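Local coordinates for protein ribose-phosphate pyrophosphokinase (Thermus thermophilus, PDB 7PN0) that probably makes phosphoribosyl pyrophosphate (PRPP) by transferring the diphosphate of ATP to ribose 5-phosphate, at residues 3-8 and 24-29; 188-193 and 232-237; 146-151 and 180-185; 269-274 and 283-288. One frame throughout, in Å; residues are numbered along the deposited sequence. Where two conformers were deposited one is given.

Contact 1: 3-8 and 24-29; sequences LLIFSG and LPLGKS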
loop_
_atom_site.group_PDB
_atom_site.type_symbol
_atom_site.label_atom_id
_atom_site.label_comp_id
_atom_site.label_asym_id
_atom_site.label_seq_id
_atom_site.Cartn_x
_atom_site.Cartn_y
_atom_site.Cartn_z
ATOM N N LEU A 3 -25.429 -7.851 12.140
ATOM C CA LEU A 3 -25.491 -6.413 11.845
ATOM C C LEU A 3 -25.389 -5.644 13.172
ATOM O O LEU A 3 -26.219 -5.836 14.046
ATOM C CB LEU A 3 -26.817 -6.187 11.122
ATOM C CG LEU A 3 -27.184 -4.734 10.829
ATOM C CD1 LEU A 3 -26.072 -4.013 10.097
ATOM C CD2 LEU A 3 -28.465 -4.692 10.002
ATOM N N LEU A 4 -24.427 -4.751 13.314
ATOM C CA LEU A 4 -24.142 -4.034 14.564
ATOM C C LEU A 4 -24.009 -2.546 14.267
ATOM O O LEU A 4 -23.264 -2.148 13.333
ATOM C CB LEU A 4 -22.859 -4.586 15.160
ATOM C CG LEU A 4 -22.860 -6.078 15.535
ATOM C CD1 LEU A 4 -21.525 -6.449 16.162
ATOM C CD2 LEU A 4 -23.970 -6.397 16.534
ATOM N N ILE A 5 -24.699 -1.720 15.044
ATOM C CA ILE A 5 -24.677 -0.264 14.785
ATOM C C ILE A 5 -24.192 0.422 16.055
ATOM O O ILE A 5 -24.589 -0.011 17.161
ATOM C CB ILE A 5 -26.027 0.229 14.222
ATOM C CG1 ILE A 5 -26.064 1.740 14.064
ATOM C CG2 ILE A 5 -27.234 -0.304 14.973
ATOM C CD1 ILE A 5 -27.022 2.186 12.986
ATOM N N PHE A 6 -23.264 1.366 15.882
ATOM C CA PHE A 6 -22.690 2.201 16.960
ATOM C C PHE A 6 -22.734 3.662 16.559
ATOM O O PHE A 6 -22.915 3.967 15.373
ATOM C CB PHE A 6 -21.252 1.778 17.260
ATOM C CG PHE A 6 -21.111 0.310 17.568
ATOM C CD1 PHE A 6 -20.929 -0.613 16.559
ATOM C CD2 PHE A 6 -21.131 -0.138 18.879
ATOM C CE1 PHE A 6 -20.827 -1.967 16.855
ATOM C CE2 PHE A 6 -20.973 -1.479 19.162
ATOM C CZ PHE A 6 -20.855 -2.393 18.158
ATOM N N SER A 7 -22.494 4.548 17.529
ATOM C CA SER A 7 -22.592 6.012 17.352
ATOM C C SER A 7 -21.379 6.637 18.017
ATOM O O SER A 7 -20.966 6.157 19.080
ATOM C CB SER A 7 -23.885 6.549 17.915
ATOM O OG SER A 7 -24.003 7.962 17.765
ATOM N N GLY A 8 -20.843 7.672 17.401
ATOM C CA GLY A 8 -20.001 8.641 18.106
ATOM C C GLY A 8 -20.872 9.630 18.855
ATOM O O GLY A 8 -22.077 9.327 19.027
ATOM N N LEU A 24 -33.102 -3.073 16.048
ATOM C CA LEU A 24 -31.828 -3.481 16.695
ATOM C C LEU A 24 -31.521 -2.508 17.809
ATOM O O LEU A 24 -31.936 -1.368 17.763
ATOM C CB LEU A 24 -30.702 -3.466 15.659
ATOM C CG LEU A 24 -30.784 -4.533 14.586
ATOM C CD1 LEU A 24 -29.628 -4.388 13.588
ATOM C CD2 LEU A 24 -30.769 -5.909 15.207
ATOM N N PRO A 25 -30.788 -2.914 18.854
ATOM C CA PRO A 25 -30.354 -1.963 19.861
ATOM C C PRO A 25 -29.178 -1.157 19.291
ATOM O O PRO A 25 -28.531 -1.609 18.360
ATOM C CB PRO A 25 -29.974 -2.913 21.012
ATOM C CG PRO A 25 -29.412 -4.111 20.291
ATOM C CD PRO A 25 -30.342 -4.283 19.115
ATOM N N LEU A 26 -28.958 0.046 19.792
ATOM C CA LEU A 26 -27.709 0.790 19.514
ATOM C C LEU A 26 -26.582 0.131 20.297
ATOM O O LEU A 26 -26.695 -0.017 21.553
ATOM C CB LEU A 26 -27.884 2.250 19.927
ATOM C CG LEU A 26 -27.123 3.335 19.157
ATOM C CD1 LEU A 26 -26.250 4.144 20.067
ATOM C CD2 LEU A 26 -26.393 2.882 17.920
ATOM N N GLY A 27 -25.563 -0.354 19.598
ATOM C CA GLY A 27 -24.406 -0.990 20.233
ATOM C C GLY A 27 -23.812 -0.124 21.328
ATOM O O GLY A 27 -23.883 1.101 21.227
ATOM N N LYS A 28 -23.239 -0.737 22.365
ATOM C CA LYS A 28 -22.679 -0.012 23.525
ATOM C C LYS A 28 -21.213 0.328 23.240
ATOM O O LYS A 28 -20.378 -0.601 23.059
ATOM C CB LYS A 28 -22.844 -0.824 24.820
ATOM C CG LYS A 28 -24.276 -0.886 25.340
ATOM C CD LYS A 28 -24.491 -1.894 26.488
ATOM C CE LYS A 28 -25.301 -3.130 26.103
ATOM N NZ LYS A 28 -24.489 -4.163 25.392
ATOM N N SER A 29 -20.888 1.608 23.194
ATOM C CA SER A 29 -19.470 2.045 23.114
ATOM C C SER A 29 -19.281 3.276 23.973
ATOM O O SER A 29 -20.233 4.083 24.040
ATOM C CB SER A 29 -19.052 2.327 21.697
ATOM O OG SER A 29 -19.929 3.263 21.099
HETATM O O HOH W 1 -26.407 -2.935 17.143
HETATM O O HOH W 2 -22.398 3.295 20.234
#
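Gly27 lies against the ring of Phe6, and this is the tight part of the contact. CE2 of Phe6 stands 3.6 Å from CA of Gly27, with the ring turned obliquely to the glycine. Any side chain at Gly27 would run into CE2 of Phe6 and the carbonyl of Ile5. Beside the ring, Gly27 N donates to Ile5 O at 2.6 Å. The same carbonyl oxygen is covered by CD2 of Leu26, 3.5 Å away. Leu26 CD2 also meets Ile5 CG1 at 4.0 Å, the two side chains crossing at about a right angle. Strand 3-7 is an edge strand, within this chain, of the parallel sheet of the N-terminal PRTase-like domain. Residues 24-29 follow helix 12-21, pass along that edge and lead into strand 29-33. Phe6 turns CG anti to its carbonyl carbon (chi1 -54°), which carries the ring to Gly27 and edge-to-face with Tyr43. With an alanine at Phe6, a gap is likely to open beside Gly27 and Tyr43 would probably lose its ring partner. The looser side is spanned by water. Water 1 accepts from Ile5 N and donates to Pro25 O at 2.8 Å. Water 2 takes the N-H of Ser7, donates to Gly27 O, and is hydrogen-bonded to Ser29 OG at 2.6 Å. CD1 of Leu24 touches CG of Leu3 at 3.7 Å, where both leucines are partly exposed.

Contact 2: 188-193 and 232-237; sequences AFIDKE and EALMQA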
loop_
_atom_site.group_PDB
_atom_site.type_symbol
_atom_site.label_atom_id
_atom_site.label_comp_id
_atom_site.label_asym_id
_atom_site.label_seq_id
_atom_site.Cartn_x
_atom_site.Cartn_y
_atom_site.Cartn_z
ATOM N N ALA A 188 -37.286 29.125 -11.873
ATOM C CA ALA A 188 -36.876 30.521 -12.114
ATOM C C ALA A 188 -35.445 30.673 -11.626
ATOM O O ALA A 188 -35.003 29.823 -10.841
ATOM C CB ALA A 188 -37.805 31.475 -11.415
ATOM N N PHE A 189 -34.777 31.738 -12.055
ATOM C CA PHE A 189 -33.419 32.104 -11.604
ATOM C C PHE A 189 -33.455 33.555 -11.148
ATOM O O PHE A 189 -33.972 34.420 -11.901
ATOM C CB PHE A 189 -32.393 31.851 -12.718
ATOM C CG PHE A 189 -30.978 32.105 -12.268
ATOM C CD1 PHE A 189 -30.433 33.373 -12.289
ATOM C CD2 PHE A 189 -30.226 31.076 -11.737
ATOM C CE1 PHE A 189 -29.157 33.607 -11.791
ATOM C CE2 PHE A 189 -28.944 31.307 -11.258
ATOM C CZ PHE A 189 -28.419 32.576 -11.268
ATOM N N ILE A 190 -32.840 33.858 -10.015
ATOM C CA ILE A 190 -32.748 35.266 -9.551
ATOM C C ILE A 190 -31.266 35.616 -9.381
ATOM O O ILE A 190 -30.569 35.034 -8.531
ATOM C CB ILE A 190 -33.661 35.516 -8.328
ATOM C CG1 ILE A 190 -33.805 37.015 -8.026
ATOM C CG2 ILE A 190 -33.212 34.723 -7.098
ATOM C CD1 ILE A 190 -34.995 37.372 -7.104
ATOM N N ASP A 191 -30.763 36.436 -10.302
ATOM C CA ASP A 191 -29.389 36.992 -10.257
ATOM C C ASP A 191 -29.468 38.189 -9.311
ATOM O O ASP A 191 -30.184 39.161 -9.653
ATOM C CB ASP A 191 -28.889 37.325 -11.670
ATOM C CG ASP A 191 -27.490 37.921 -11.717
ATOM O OD1 ASP A 191 -26.610 37.461 -10.959
ATOM O OD2 ASP A 191 -27.292 38.847 -12.504
ATOM N N LYS A 192 -28.823 38.091 -8.151
ATOM C CA LYS A 192 -28.771 39.156 -7.123
ATOM C C LYS A 192 -27.316 39.432 -6.722
ATOM O O LYS A 192 -26.436 38.621 -7.081
ATOM C CB LYS A 192 -29.640 38.765 -5.929
ATOM C CG LYS A 192 -29.617 37.289 -5.555
ATOM C CD LYS A 192 -28.671 36.971 -4.422
ATOM C CE LYS A 192 -28.177 35.545 -4.486
ATOM N NZ LYS A 192 -27.374 35.199 -3.300
ATOM N N GLU A 193 -27.088 40.570 -6.052
ATOM C CA GLU A 193 -25.756 41.066 -5.602
ATOM C C GLU A 193 -25.898 41.637 -4.189
ATOM O O GLU A 193 -26.781 42.508 -3.998
ATOM C CB GLU A 193 -25.219 42.199 -6.491
ATOM C CG GLU A 193 -25.045 41.836 -7.958
ATOM C CD GLU A 193 -23.704 41.244 -8.378
ATOM O OE1 GLU A 193 -22.765 41.238 -7.552
ATOM O OE2 GLU A 193 -23.599 40.802 -9.551
ATOM N N GLU A 232 -34.522 37.745 0.522
ATOM C CA GLU A 232 -34.628 39.229 0.407
ATOM C C GLU A 232 -34.812 39.596 -1.067
ATOM O O GLU A 232 -35.729 40.378 -1.372
ATOM C CB GLU A 232 -33.396 39.932 0.984
ATOM C CG GLU A 232 -33.365 40.026 2.500
ATOM C CD GLU A 232 -32.305 40.999 2.999
ATOM O OE1 GLU A 232 -31.647 41.666 2.162
ATOM O OE2 GLU A 232 -32.128 41.091 4.214
ATOM N N ALA A 233 -33.983 39.040 -1.962
ATOM C CA ALA A 233 -34.069 39.267 -3.422
ATOM C C ALA A 233 -35.476 38.919 -3.918
ATOM O O ALA A 233 -36.008 39.667 -4.751
ATOM C CB ALA A 233 -33.047 38.454 -4.170
ATOM N N LEU A 234 -36.030 37.797 -3.452
ATOM C CA LEU A 234 -37.314 37.239 -3.948
ATOM C C LEU A 234 -38.468 38.122 -3.461
ATOM O O LEU A 234 -39.406 38.356 -4.247
ATOM C CB LEU A 234 -37.466 35.795 -3.455
ATOM C CG LEU A 234 -36.859 34.741 -4.378
ATOM C CD1 LEU A 234 -36.704 33.391 -3.658
ATOM C CD2 LEU A 234 -37.703 34.577 -5.644
ATOM N N MET A 235 -38.400 38.619 -2.234
ATOM C CA MET A 235 -39.446 39.550 -1.738
ATOM C C MET A 235 -39.296 40.892 -2.485
ATOM O O MET A 235 -40.323 41.462 -2.855
ATOM C CB MET A 235 -39.380 39.742 -0.225
ATOM C CG MET A 235 -39.623 38.458 0.584
ATOM S SD MET A 235 -41.034 37.412 0.075
ATOM C CE MET A 235 -42.405 38.410 0.668
ATOM N N GLN A 236 -38.080 41.332 -2.815
ATOM C CA GLN A 236 -37.888 42.576 -3.622
ATOM C C GLN A 236 -38.453 42.360 -5.031
ATOM O O GLN A 236 -38.921 43.355 -5.600
ATOM C CB GLN A 236 -36.425 43.025 -3.696
ATOM C CG GLN A 236 -35.910 43.660 -2.413
ATOM C CD GLN A 236 -34.395 43.681 -2.334
ATOM O OE1 GLN A 236 -33.679 43.575 -3.335
ATOM N NE2 GLN A 236 -33.888 43.798 -1.120
ATOM N N ALA A 237 -38.410 41.133 -5.588
ATOM C CA ALA A 237 -38.976 40.809 -6.926
ATOM C C ALA A 237 -40.478 40.520 -6.807
ATOM O O ALA A 237 -41.070 40.090 -7.829
ATOM C CB ALA A 237 -38.265 39.642 -7.584
#
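Ile190 and Lys192 of strand 187-194 meet Ala233 of helix 225-236, and the contact across the segments is apolar. CD1 of Ile190 does most of the touching. It lies 3.7 Å from CB of Ala233, 4.0 Å from CB of Ala237 and 4.2 Å from CD2 of Leu234. The isoleucine reaches them because CG1 turns anti to the backbone nitrogen (chi1 -168°) and CD1 carries on in an extended line. Its methyl therefore rests on the last turn of the helix. The two alanines are short enough to let the strand side chain come close to the helix backbone. CD1 of Ile190 is 3.4 Å from Ala233 O, an oxygen already used by the helical bond from Ala237 N. Lys192 adds its aliphatic root, with CB 3.8 Å from CB of Ala233. Polar bonding lies elsewhere. The chain of Lys192 bends at chi2 (98°) and leads its amine away from the alanine to a salt bridge with Glu229. No hydrogen bond joins the two segments. The strand and helix axes cross at 108°, approaching to 9.4 Å. In the mixed sheet, strand 187-194 lies between strands 163-167 and 200-206. Helix 225-236 packs over one face of this sheet, where Leu234 also reaches Val166 of strand 163-167 and Ala214 and Ile216 of strand 213-218.

Contact 3: 146-151 and 180-185; sequences AEPVIA and ARRLGL. With SO4 (sulfate ion), chain F.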
loop_
_atom_site.group_PDB
_atom_site.type_symbol
_atom_site.label_atom_id
_atom_site.label_comp_id
_atom_site.label_asym_id
_atom_site.label_seq_id
_atom_site.Cartn_x
_atom_site.Cartn_y
_atom_site.Cartn_z
ATOM N N ALA A 146 -31.361 13.227 -0.811
ATOM C CA ALA A 146 -32.480 13.842 -0.043
ATOM C C ALA A 146 -33.584 14.314 -0.987
ATOM O O ALA A 146 -34.615 14.770 -0.467
ATOM C CB ALA A 146 -32.007 14.989 0.793
ATOM N N GLU A 147 -33.412 14.175 -2.303
ATOM C CA GLU A 147 -34.418 14.677 -3.273
ATOM C C GLU A 147 -35.830 14.207 -2.896
ATOM O O GLU A 147 -36.735 15.026 -2.834
ATOM C CB GLU A 147 -34.109 14.225 -4.699
ATOM C CG GLU A 147 -33.082 15.084 -5.433
ATOM C CD GLU A 147 -32.936 14.686 -6.900
ATOM O OE1 GLU A 147 -33.896 14.131 -7.474
ATOM O OE2 GLU A 147 -31.864 14.938 -7.462
ATOM N N PRO A 148 -36.116 12.894 -2.705
ATOM C CA PRO A 148 -37.491 12.468 -2.438
ATOM C C PRO A 148 -38.034 13.052 -1.122
ATOM O O PRO A 148 -39.199 13.443 -1.086
ATOM C CB PRO A 148 -37.406 10.933 -2.416
ATOM C CG PRO A 148 -36.154 10.637 -3.232
ATOM C CD PRO A 148 -35.213 11.752 -2.865
ATOM N N VAL A 149 -37.199 13.162 -0.074
ATOM C CA VAL A 149 -37.710 13.588 1.254
ATOM C C VAL A 149 -38.006 15.090 1.176
ATOM O O VAL A 149 -39.032 15.542 1.782
ATOM C CB VAL A 149 -36.737 13.231 2.397
ATOM C CG1 VAL A 149 -37.099 13.955 3.681
ATOM C CG2 VAL A 149 -36.712 11.724 2.670
ATOM N N ILE A 150 -37.174 15.857 0.469
ATOM C CA ILE A 150 -37.331 17.350 0.370
ATOM C C ILE A 150 -38.556 17.664 -0.496
ATOM O O ILE A 150 -39.357 18.570 -0.121
ATOM C CB ILE A 150 -36.046 18.005 -0.170
ATOM C CG1 ILE A 150 -34.932 17.928 0.873
ATOM C CG2 ILE A 150 -36.285 19.439 -0.651
ATOM C CD1 ILE A 150 -33.638 18.556 0.458
ATOM N N ALA A 151 -38.712 16.974 -1.616
ATOM C CA ALA A 151 -39.886 17.164 -2.501
ATOM C C ALA A 151 -41.184 16.771 -1.738
ATOM O O ALA A 151 -42.185 17.512 -1.806
ATOM C CB ALA A 151 -39.675 16.388 -3.776
ATOM N N ALA A 180 -37.968 20.939 -9.051
ATOM C CA ALA A 180 -39.015 21.489 -9.941
ATOM C C ALA A 180 -39.672 20.342 -10.701
ATOM O O ALA A 180 -40.925 20.338 -10.832
ATOM C CB ALA A 180 -38.427 22.522 -10.875
ATOM N N ARG A 181 -38.880 19.438 -11.263
ATOM C CA ARG A 181 -39.421 18.331 -12.085
ATOM C C ARG A 181 -40.257 17.415 -11.175
ATOM O O ARG A 181 -41.312 16.963 -11.639
ATOM C CB ARG A 181 -38.308 17.611 -12.858
ATOM C CG ARG A 181 -37.733 18.438 -14.013
ATOM C CD ARG A 181 -36.711 17.730 -14.915
ATOM N NE ARG A 181 -35.795 16.884 -14.148
ATOM C CZ ARG A 181 -34.592 17.240 -13.678
ATOM N NH1 ARG A 181 -33.909 16.374 -12.954
ATOM N NH2 ARG A 181 -34.075 18.440 -13.909
ATOM N N ARG A 182 -39.813 17.174 -9.938
ATOM C CA ARG A 182 -40.506 16.277 -8.972
ATOM C C ARG A 182 -41.865 16.854 -8.557
ATOM O O ARG A 182 -42.808 16.045 -8.380
ATOM C CB ARG A 182 -39.648 16.033 -7.732
ATOM C CG ARG A 182 -38.593 14.962 -7.925
ATOM C CD ARG A 182 -37.685 14.869 -6.709
ATOM N NE ARG A 182 -36.644 13.898 -6.956
ATOM C CZ ARG A 182 -36.779 12.573 -6.887
ATOM N NH1 ARG A 182 -37.931 11.986 -6.583
ATOM N NH2 ARG A 182 -35.740 11.829 -7.184
ATOM N N LEU A 183 -41.960 18.174 -8.391
ATOM C CA LEU A 183 -43.205 18.876 -7.962
ATOM C C LEU A 183 -44.038 19.410 -9.139
ATOM O O LEU A 183 -45.084 20.003 -8.852
ATOM C CB LEU A 183 -42.808 20.040 -7.061
ATOM C CG LEU A 183 -42.077 19.636 -5.793
ATOM C CD1 LEU A 183 -41.902 20.829 -4.879
ATOM C CD2 LEU A 183 -42.841 18.529 -5.073
ATOM N N GLY A 184 -43.571 19.275 -10.389
ATOM C CA GLY A 184 -44.278 19.743 -11.597
ATOM C C GLY A 184 -44.394 21.244 -11.599
ATOM O O GLY A 184 -45.444 21.750 -11.941
ATOM N N LEU A 185 -43.331 21.934 -11.234
ATOM C CA LEU A 185 -43.316 23.395 -11.029
ATOM C C LEU A 185 -42.394 24.007 -12.071
ATOM O O LEU A 185 -41.440 23.366 -12.541
ATOM C CB LEU A 185 -42.783 23.695 -9.628
ATOM C CG LEU A 185 -43.766 23.993 -8.491
ATOM C CD1 LEU A 185 -45.161 23.447 -8.712
ATOM C CD2 LEU A 185 -43.197 23.519 -7.167
HETATM S S SO4 F . -28.941 15.329 -3.400
HETATM O O1 SO4 F . -29.240 14.246 -4.304
HETATM O O2 SO4 F . -29.413 14.949 -2.085
HETATM O O3 SO4 F . -29.639 16.566 -3.826
HETATM O O4 SO4 F . -27.535 15.540 -3.342
#
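Glu147 OE1 is held by two nitrogens of Arg182. NE of Arg182 donates to Glu147 OE1 at 2.8 Å and NH2 to the same OE1 at 3.0 Å, a side-on salt bridge. It joins the start of helix 147-157 to the end of helix 173-183 in what is probably the second PRTase-like domain. NE meets the anti lone pair of OE1, while NH2 comes from 30° out of the carboxylate plane. OE1 itself lies close to the guanidinium plane, though carboxylate and guanidinium planes stand 69° apart. Arg182 is extended from CG to NE (chi2 174°), and this straight chain runs past the methyl of Ala151, whose CB is 3.9 Å from CD of Arg182. The backbone of Glu147 and the ring of Pro148 lie over one guanidinium face, Pro148 CG 4.0 Å from Arg182 NH1. Arg182 NH2 also donates to Thr308 O. A leucine in place of Arg182 would probably leave the Glu147 carboxylate without its mate and the Thr308 carbonyl without this donor. At the helix start, Ala146 N donates to O2 of a sulfate, probably from the crystallisation liquor, which Thr127, Ser145 and Arg175 also bind. Beyond the salt bridge, CD2 of Leu183 rests 3.5 Å from Ala151 O.

Contact 4: 269-274 and 283-288; sequences ATDTCP and TLTVAP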
loop_
_atom_site.group_PDB
_atom_site.type_symbol
_atom_site.label_atom_id
_atom_site.label_comp_id
_atom_site.label_asym_id
_atom_site.label_seq_id
_atom_site.Cartn_x
_atom_site.Cartn_y
_atom_site.Cartn_z
ATOM N N ALA A 269 -34.871 21.094 7.129
ATOM C CA ALA A 269 -33.607 20.374 6.888
ATOM C C ALA A 269 -33.762 18.991 7.481
ATOM O O ALA A 269 -34.679 18.791 8.307
ATOM C CB ALA A 269 -32.477 21.141 7.474
ATOM N N THR A 270 -32.937 18.038 7.054
ATOM C CA THR A 270 -32.986 16.687 7.632
ATOM C C THR A 270 -32.293 16.724 9.006
ATOM O O THR A 270 -31.777 17.807 9.465
ATOM C CB THR A 270 -32.349 15.653 6.687
ATOM O OG1 THR A 270 -30.934 15.819 6.851
ATOM C CG2 THR A 270 -32.831 15.771 5.262
ATOM N N ASP A 271 -32.181 15.549 9.604
ATOM C CA ASP A 271 -31.522 15.372 10.910
ATOM C C ASP A 271 -30.146 14.739 10.676
ATOM O O ASP A 271 -29.625 14.121 11.599
ATOM C CB ASP A 271 -32.410 14.603 11.893
ATOM C CG ASP A 271 -33.028 13.302 11.398
ATOM O OD1 ASP A 271 -32.793 12.920 10.235
ATOM O OD2 ASP A 271 -33.759 12.666 12.199
ATOM N N THR A 272 -29.539 14.889 9.497
ATOM C CA THR A 272 -28.111 14.455 9.331
ATOM C C THR A 272 -27.253 15.127 10.416
ATOM O O THR A 272 -26.254 14.525 10.901
ATOM C CB THR A 272 -27.538 14.789 7.942
ATOM O OG1 THR A 272 -27.708 16.174 7.691
ATOM C CG2 THR A 272 -28.134 14.010 6.798
ATOM N N CYS A 273 -27.605 16.364 10.763
ATOM C CA CYS A 273 -27.059 17.141 11.891
ATOM C C CYS A 273 -28.162 17.285 12.922
ATOM O O CYS A 273 -29.333 17.393 12.555
ATOM C CB CYS A 273 -26.640 18.537 11.453
ATOM S SG CYS A 273 -25.457 18.478 10.079
ATOM N N PRO A 274 -27.829 17.260 14.220
ATOM C CA PRO A 274 -28.852 17.371 15.264
ATOM C C PRO A 274 -29.613 18.678 15.086
ATOM O O PRO A 274 -29.001 19.733 14.988
ATOM C CB PRO A 274 -28.053 17.383 16.567
ATOM C CG PRO A 274 -26.802 16.612 16.213
ATOM C CD PRO A 274 -26.496 16.971 14.774
ATOM N N THR A 283 -37.967 19.736 10.852
ATOM C CA THR A 283 -37.055 18.589 10.672
ATOM C C THR A 283 -37.676 17.536 9.758
ATOM O O THR A 283 -38.845 17.184 9.935
ATOM C CB THR A 283 -36.671 17.995 12.023
ATOM O OG1 THR A 283 -36.002 19.005 12.764
ATOM C CG2 THR A 283 -35.771 16.786 11.858
ATOM N N LEU A 284 -36.890 17.037 8.808
ATOM C CA LEU A 284 -37.289 15.982 7.858
ATOM C C LEU A 284 -36.397 14.778 8.182
ATOM O O LEU A 284 -35.189 14.786 7.825
ATOM C CB LEU A 284 -37.093 16.442 6.407
ATOM C CG LEU A 284 -37.573 17.853 6.045
ATOM C CD1 LEU A 284 -37.200 18.188 4.603
ATOM C CD2 LEU A 284 -39.094 17.995 6.261
ATOM N N THR A 285 -36.910 13.802 8.909
ATOM C CA THR A 285 -36.037 12.716 9.416
ATOM C C THR A 285 -35.563 11.843 8.239
ATOM O O THR A 285 -36.342 11.529 7.334
ATOM C CB THR A 285 -36.671 11.922 10.555
ATOM O OG1 THR A 285 -35.569 11.099 10.952
ATOM C CG2 THR A 285 -37.890 11.121 10.163
ATOM N N VAL A 286 -34.282 11.485 8.246
ATOM C CA VAL A 286 -33.705 10.547 7.250
ATOM C C VAL A 286 -33.251 9.291 7.988
ATOM O O VAL A 286 -32.633 8.440 7.347
ATOM C CB VAL A 286 -32.567 11.207 6.445
ATOM C CG1 VAL A 286 -33.119 12.243 5.479
ATOM C CG2 VAL A 286 -31.531 11.821 7.352
ATOM N N ALA A 287 -33.575 9.139 9.266
ATOM C CA ALA A 287 -33.279 7.874 9.990
ATOM C C ALA A 287 -33.857 6.665 9.248
ATOM O O ALA A 287 -33.169 5.649 9.048
ATOM C CB ALA A 287 -33.784 7.977 11.419
ATOM N N PRO A 288 -35.122 6.692 8.749
ATOM C CA PRO A 288 -35.665 5.529 8.056
ATOM C C PRO A 288 -34.950 5.199 6.741
ATOM O O PRO A 288 -34.768 4.057 6.427
ATOM C CB PRO A 288 -37.138 5.879 7.768
ATOM C CG PRO A 288 -37.438 6.971 8.804
ATOM C CD PRO A 288 -36.129 7.752 8.957
#
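Asp271 turns CG between its backbone nitrogen and carbonyl carbon (chi1 50°), which presents both carboxylate oxygens to residues 285-286. Thr285 swings OG1 anti to its nitrogen (chi1 -172°), so that the two side chains lie side by side. Thr285 OG1 donates to Asp271 OD2 at 2.7 Å. Val286 N donates to Asp271 OD1 at 2.9 Å in a nearly straight bond (167°). Both donors come from the syn side, tilted from the carboxylate plane. One aspartate thus ties residues 285 and 286, just before helix 287-299, to the end of strand 266-270. Val286 is at the N-cap position. Thr285 OG1 also accepts from Ala287 N, forming an ST turn, so the hydroxyl links carboxylate and helix start. A second ST turn lies in the other segment, where Thr270 OG1 accepts from Thr272 N at 3.1 Å. Thr270 OG1 has a further bond to Thr247 O. Earlier in the two strands, Leu284 N donates to Ala269 O at 2.9 Å as part of their parallel pairing. Apolar contact adds to this: CG1 of Val286 meets CG2 of Thr270 at 3.5 Å, the side chains crossing at about a right angle. Strands 266-270 and 281-284 are neighbours at one end of the mixed sheet. Leu284 packs on Tyr153 of helix 147-157, while Asp271 and Ala287 touch Leu14 of helix 12-21.

How the contacts relate
Contacts 2 and 3 are buried, whereas contacts 1 and 4 are only partly buried. Contact 1 belongs to the sheet of the N-terminal domain, and contacts 2 and 4 both reach the other, mixed sheet. Contact 3 joins two helices, and helix 173-183 leads directly into the strand of contact 2. Contacts 3 and 4 touch, with CG1 of Val149 3.7 Å from CB of Leu284. Contacts 1 and 2 lie on opposite sides of the chain's centre, their centres about 46 Å apart. The chemistry varies likewise: contact 2 is apolar, contact 3 has a salt bridge, contact 4 depends on a carboxylate at a helix start, and contact 1 combines aromatic and aliphatic packing with a backbone bond and waters.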